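Local coordinates for protein tumour necrosis factor receptor (PDB 3ON9) that probably binds host tumour necrosis factor and chemokines outside the cell to blunt immune defence, seen here as its chemokine-binding SECRET domain, at residues H109-T114 and I127-T132; E45-V50 and C81-E86. All coordinates share one frame; numbering follows the deposited sequence. Where two conformers were deposited one is given.

Both interactions lie in the beta-sandwich of the SECRET domain, their centres about 8 Å apart. Strands 82-89 and 110-116 run parallel as neighbours in one sheet, so 81-86 of interaction 2 lies next to 109-114 of interaction 1. Interaction 2 ties strand 82-89 to the loop that follows strand 38-45 in that same sheet; interaction 1 crosses the sandwich to strand 122-130 of the facing sheet. Both segments of interaction 2 precede those of interaction 1 in the sequence. Ile-83, on the strand of interaction 2, packs against Tyr-129 and Ile-127 of interaction 1, so the disulfide-linked loop and the inter-sheet contact share one stretch of core.

Interaction 1 (H109-T114 and I127-T132); sequences HSETVT and IVYANT
His-109 lies flat over one face of Tyr-129, a stack that joins the two sheets of the SECRET-domain beta-sandwich. Strands 110-114 and 127-130 face each other across the sandwich, nearly antiparallel at 161°, and it is their side chains that meet. The ring centroids are 3.6 Å apart and the planes only 12° off parallel; His-109 CG sits over the middle of the tyrosine ring. His-109 CB follows over the same ring as a CH-pi contact, 3.8 Å from the Tyr-129 centroid. The histidine reaches this place because its CG stands between the backbone N and carbonyl carbon (chi1 43°).

At the phenol end the packing turns polar. Tyr-129 OH donates to the anti lone pair of Glu-111 OE1 over 2.7 Å, while His-109 ND1 donates to the same oxygen from the syn side, somewhat out of the carboxylate plane. Two bonds on one oxygen thus lock phenol, imidazole and carboxylate together. His-109 NE2 bonds to Asp-140 as well, so the imidazole lies between two carboxylates, which would probably favour its protonated form. Phe-6 meets Tyr-129 edge-to-face.

Farther along, the contact thins to aliphatic touches in the interior: Ile-127 CD1 lies 3.7 Å from Glu-111 CB, beside Val-113. On the outer face of strand 110-114, Ser-110 and Thr-112 point away from 127-132, toward the solvent side. The inward contact ends where Val-113 CG2 touches Ile-127 CD1 at 3.9 Å.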
loop_
_atom_site.group_PDB
_atom_site.type_symbol
_atom_site.label_atom_id
_atom_site.label_comp_id
_atom_site.label_asym_id
_atom_site.label_seq_id
_atom_site.Cartn_x
_atom_site.Cartn_y
_atom_site.Cartn_z
ATOM N N HIS A 109 -7.723 -6.559 12.040
ATOM C CA HIS A 109 -6.855 -5.468 11.614
ATOM C C HIS A 109 -7.752 -4.280 11.275
ATOM O O HIS A 109 -8.942 -4.451 11.021
ATOM C CB HIS A 109 -6.020 -5.885 10.395
ATOM C CG HIS A 109 -6.805 -6.640 9.373
ATOM N ND1 HIS A 109 -7.670 -6.020 8.493
ATOM C CD2 HIS A 109 -6.896 -7.966 9.118
ATOM C CE1 HIS A 109 -8.247 -6.930 7.732
ATOM N NE2 HIS A 109 -7.805 -8.124 8.098
ATOM N N SER A 110 -7.190 -3.074 11.297
ATOM C CA SER A 110 -7.948 -1.878 10.932
ATOM C C SER A 110 -7.109 -1.145 9.913
ATOM O O SER A 110 -5.878 -1.202 9.976
ATOM C CB SER A 110 -8.149 -0.975 12.151
ATOM O OG SER A 110 -8.669 -1.699 13.250
ATOM N N GLU A 111 -7.751 -0.470 8.975
ATOM C CA GLU A 111 -6.989 0.293 7.997
ATOM C C GLU A 111 -7.726 1.547 7.536
ATOM O O GLU A 111 -8.961 1.602 7.539
ATOM C CB GLU A 111 -6.538 -0.594 6.824
ATOM C CG GLU A 111 -7.591 -1.465 6.179
ATOM C CD GLU A 111 -8.058 -2.638 7.038
ATOM O OE1 GLU A 111 -7.235 -3.369 7.645
ATOM O OE2 GLU A 111 -9.277 -2.825 7.100
ATOM N N THR A 112 -6.947 2.572 7.199
ATOM C CA THR A 112 -7.489 3.791 6.604
ATOM C C THR A 112 -6.611 4.195 5.446
ATOM O O THR A 112 -5.380 4.062 5.501
ATOM C CB THR A 112 -7.577 4.969 7.590
ATOM O OG1 THR A 112 -6.272 5.535 7.802
ATOM C CG2 THR A 112 -8.192 4.518 8.903
ATOM N N VAL A 113 -7.254 4.669 4.389
ATOM C CA VAL A 113 -6.571 5.118 3.193
ATOM C C VAL A 113 -7.090 6.500 2.864
ATOM O O VAL A 113 -8.305 6.715 2.776
ATOM C CB VAL A 113 -6.834 4.177 2.011
ATOM C CG1 VAL A 113 -6.264 4.776 0.727
ATOM C CG2 VAL A 113 -6.244 2.791 2.302
ATOM N N THR A 114 -6.166 7.437 2.708
ATOM C CA THR A 114 -6.486 8.843 2.497
ATOM C C THR A 114 -5.785 9.342 1.244
ATOM O O THR A 114 -4.679 8.905 0.952
ATOM C CB THR A 114 -5.991 9.685 3.686
ATOM O OG1 THR A 114 -6.779 9.384 4.842
ATOM C CG2 THR A 114 -6.083 11.178 3.376
ATOM N N ILE A 127 -4.653 -3.566 0.568
ATOM C CA ILE A 127 -3.954 -3.928 1.799
ATOM C C ILE A 127 -4.325 -5.376 2.076
ATOM O O ILE A 127 -5.495 -5.695 2.276
ATOM C CB ILE A 127 -4.385 -3.039 2.961
ATOM C CG1 ILE A 127 -4.081 -1.578 2.616
ATOM C CG2 ILE A 127 -3.635 -3.454 4.248
ATOM C CD1 ILE A 127 -4.676 -0.576 3.570
ATOM N N VAL A 128 -3.325 -6.248 2.068
ATOM C CA VAL A 128 -3.566 -7.687 2.055
ATOM C C VAL A 128 -2.857 -8.350 3.217
ATOM O O VAL A 128 -1.630 -8.269 3.339
ATOM C CB VAL A 128 -3.086 -8.298 0.732
ATOM C CG1 VAL A 128 -3.358 -9.798 0.706
ATOM C CG2 VAL A 128 -3.786 -7.611 -0.439
ATOM N N TYR A 129 -3.638 -8.981 4.082
ATOM C CA TYR A 129 -3.099 -9.703 5.216
ATOM C C TYR A 129 -3.211 -11.191 4.938
ATOM O O TYR A 129 -4.298 -11.693 4.597
ATOM C CB TYR A 129 -3.903 -9.376 6.464
ATOM C CG TYR A 129 -4.074 -7.910 6.772
ATOM C CD1 TYR A 129 -3.262 -7.285 7.706
ATOM C CD2 TYR A 129 -5.065 -7.146 6.142
ATOM C CE1 TYR A 129 -3.424 -5.956 8.011
ATOM C CE2 TYR A 129 -5.233 -5.804 6.449
ATOM C CZ TYR A 129 -4.407 -5.219 7.391
ATOM O OH TYR A 129 -4.563 -3.897 7.726
ATOM N N ALA A 130 -2.100 -11.904 5.080
ATOM C CA ALA A 130 -2.091 -13.338 4.841
ATOM C C ALA A 130 -1.363 -14.115 5.923
ATOM O O ALA A 130 -0.295 -13.711 6.376
ATOM C CB ALA A 130 -1.462 -13.646 3.480
ATOM N N ASN A 131 -1.955 -15.235 6.331
ATOM C CA ASN A 131 -1.239 -16.256 7.074
ATOM C C ASN A 131 -0.687 -17.223 6.048
ATOM O O ASN A 131 -1.452 -17.959 5.431
ATOM C CB ASN A 131 -2.204 -16.990 8.007
ATOM C CG ASN A 131 -1.512 -18.053 8.834
ATOM O OD1 ASN A 131 -0.330 -18.332 8.639
ATOM N ND2 ASN A 131 -2.249 -18.651 9.767
ATOM N N THR A 132 0.625 -17.211 5.831
ATOM C CA THR A 132 1.225 -18.079 4.824
ATOM C C THR A 132 1.019 -19.563 5.110
ATOM O O THR A 132 1.202 -20.389 4.224
ATOM C CB THR A 132 2.720 -17.787 4.601
ATOM O OG1 THR A 132 3.467 -18.119 5.779
ATOM C CG2 THR A 132 2.934 -16.311 4.250
#

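Interaction 2 (E45-V50 and C81-E86); sequences EDCTPV and CKINLE
Cys-47 and Cys-81 are joined by a disulfide, SG to SG 2.0 Å, which fixes the loop after strand 38-45 to the segment 81-86 in the SECRET-domain sandwich. Its chi3 of 85° is close to the relaxed value for a disulfide. The two halves are built differently: Cys-47 SG lies beside its own backbone N, whereas Cys-81 SG is anti to its N (chi1 175°).

Next to the bridge, Lys-82 N donates to Glu-45 O at 3.0 Å. No second direct backbone bond answers it; instead a water accepts from Glu-45 N at 3.0 Å and donates to Lys-82 O at 2.7 Å. On the outer side, Lys-82 bends at its last two torsions (chi3 -87°), bringing NZ alongside Asp-46. There NZ meets Asp-46 OD2 at 2.7 Å in a salt bridge that uses the anti lone pair of that oxygen, and NZ also bonds to Gln-80 O. Inward, Ile-83 CD1 rests against Cys-47 SG at 3.9 Å, and both cysteines pack on Ile-9 of the facing sheet.

A second shell sets the loop in place: Asp-46 O takes hydrogen bonds from Thr-79 OG1 and Gln-75 NE2, and Thr-48 OG1 bonds to Asp-76 N. On the strand side, the backbone of Cys-81 bonds to Ser-110. Covalent, ionic and water-mediated links therefore act side by side: the disulfide sets how far loop and strand may part, while the salt bridge adds a charged link between the side chains of Lys-82 and Asp-46 on the outer side.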
loop_
_atom_site.group_PDB
_atom_site.type_symbol
_atom_site.label_atom_id
_atom_site.label_comp_id
_atom_site.label_asym_id
_atom_site.label_seq_id
_atom_site.Cartn_x
_atom_site.Cartn_y
_atom_site.Cartn_z
ATOM N N GLU A 45 1.220 0.905 13.098
ATOM C CA GLU A 45 1.292 0.793 14.555
ATOM C C GLU A 45 0.631 -0.484 15.061
ATOM O O GLU A 45 -0.484 -0.816 14.662
ATOM C CB GLU A 45 0.671 2.016 15.241
ATOM C CG GLU A 45 0.747 1.949 16.770
ATOM C CD GLU A 45 0.340 3.242 17.451
ATOM O OE1 GLU A 45 -0.058 4.185 16.745
ATOM O OE2 GLU A 45 0.421 3.319 18.694
ATOM N N ASP A 46 1.336 -1.193 15.947
ATOM C CA ASP A 46 0.850 -2.422 16.579
ATOM C C ASP A 46 0.735 -3.607 15.612
ATOM O O ASP A 46 0.146 -4.642 15.955
ATOM C CB ASP A 46 -0.468 -2.187 17.330
ATOM C CG ASP A 46 -0.292 -1.297 18.544
ATOM O OD1 ASP A 46 0.762 -1.391 19.197
ATOM O OD2 ASP A 46 -1.198 -0.497 18.847
ATOM N N CYS A 47 1.306 -3.462 14.417
ATOM C CA CYS A 47 1.404 -4.576 13.471
ATOM C C CYS A 47 2.746 -5.249 13.714
ATOM O O CYS A 47 3.776 -4.595 13.677
ATOM C CB CYS A 47 1.362 -4.074 12.025
ATOM S SG CYS A 47 -0.073 -3.061 11.651
ATOM N N THR A 48 2.733 -6.555 13.959
ATOM C CA THR A 48 3.966 -7.249 14.325
ATOM C C THR A 48 4.893 -7.470 13.117
ATOM O O THR A 48 6.082 -7.199 13.197
ATOM C CB THR A 48 3.692 -8.596 15.042
ATOM O OG1 THR A 48 2.594 -8.453 15.952
ATOM C CG2 THR A 48 4.935 -9.034 15.828
ATOM N N PRO A 49 4.352 -7.950 11.982
ATOM C CA PRO A 49 5.246 -8.188 10.838
ATOM C C PRO A 49 5.915 -6.895 10.403
ATOM O O PRO A 49 5.220 -5.885 10.245
ATOM C CB PRO A 49 4.286 -8.666 9.745
ATOM C CG PRO A 49 3.136 -9.296 10.534
ATOM C CD PRO A 49 2.967 -8.383 11.708
ATOM N N VAL A 50 7.232 -6.921 10.219
ATOM C CA VAL A 50 7.984 -5.691 9.926
ATOM C C VAL A 50 8.095 -5.427 8.424
ATOM O O VAL A 50 8.354 -6.331 7.623
ATOM C CB VAL A 50 9.368 -5.652 10.630
ATOM C CG1 VAL A 50 9.192 -5.795 12.140
ATOM C CG2 VAL A 50 10.279 -6.726 10.103
ATOM N N CYS A 81 -3.373 -4.481 14.820
ATOM C CA CYS A 81 -2.631 -3.895 13.708
ATOM C C CYS A 81 -3.436 -2.772 13.050
ATOM O O CYS A 81 -4.610 -2.948 12.721
ATOM C CB CYS A 81 -2.307 -4.989 12.692
ATOM S SG CYS A 81 -1.517 -4.420 11.158
ATOM N N LYS A 82 -2.812 -1.606 12.903
ATOM C CA LYS A 82 -3.453 -0.457 12.269
ATOM C C LYS A 82 -2.602 0.000 11.085
ATOM O O LYS A 82 -1.485 0.487 11.268
ATOM C CB LYS A 82 -3.629 0.679 13.296
ATOM C CG LYS A 82 -4.511 0.298 14.493
ATOM C CD LYS A 82 -4.386 1.297 15.658
ATOM C CE LYS A 82 -3.232 0.941 16.582
ATOM N NZ LYS A 82 -3.540 -0.247 17.437
ATOM N N ILE A 83 -3.120 -0.174 9.868
ATOM C CA ILE A 83 -2.423 0.270 8.664
ATOM C C ILE A 83 -3.033 1.581 8.191
ATOM O O ILE A 83 -4.223 1.635 7.876
ATOM C CB ILE A 83 -2.532 -0.771 7.536
ATOM C CG1 ILE A 83 -1.789 -2.057 7.914
ATOM C CG2 ILE A 83 -1.998 -0.208 6.227
ATOM C CD1 ILE A 83 -0.263 -1.921 7.948
ATOM N N ASN A 84 -2.238 2.646 8.169
ATOM C CA ASN A 84 -2.686 3.916 7.603
ATOM C C ASN A 84 -1.856 4.239 6.383
ATOM O O ASN A 84 -0.641 4.054 6.375
ATOM C CB ASN A 84 -2.568 5.072 8.606
ATOM C CG ASN A 84 -3.497 4.916 9.797
ATOM O OD1 ASN A 84 -4.586 4.333 9.688
ATOM N ND2 ASN A 84 -3.078 5.455 10.942
ATOM N N LEU A 85 -2.509 4.748 5.354
ATOM C CA LEU A 85 -1.836 5.040 4.108
ATOM C C LEU A 85 -2.365 6.358 3.588
ATOM O O LEU A 85 -3.570 6.562 3.543
ATOM C CB LEU A 85 -2.177 3.943 3.099
ATOM C CG LEU A 85 -1.351 3.859 1.832
ATOM C CD1 LEU A 85 0.109 3.495 2.171
ATOM C CD2 LEU A 85 -1.962 2.824 0.891
ATOM N N GLU A 86 -1.463 7.253 3.207
ATOM C CA GLU A 86 -1.851 8.528 2.629
ATOM C C GLU A 86 -1.116 8.726 1.318
ATOM O O GLU A 86 0.098 8.519 1.237
ATOM C CB GLU A 86 -1.506 9.674 3.591
ATOM C CG GLU A 86 -1.734 11.065 3.001
ATOM C CD GLU A 86 -0.912 12.143 3.705
ATOM O OE1 GLU A 86 -1.486 12.853 4.562
ATOM O OE2 GLU A 86 0.304 12.270 3.418
HETATM O O HOH W 1 -0.650 2.960 12.027
#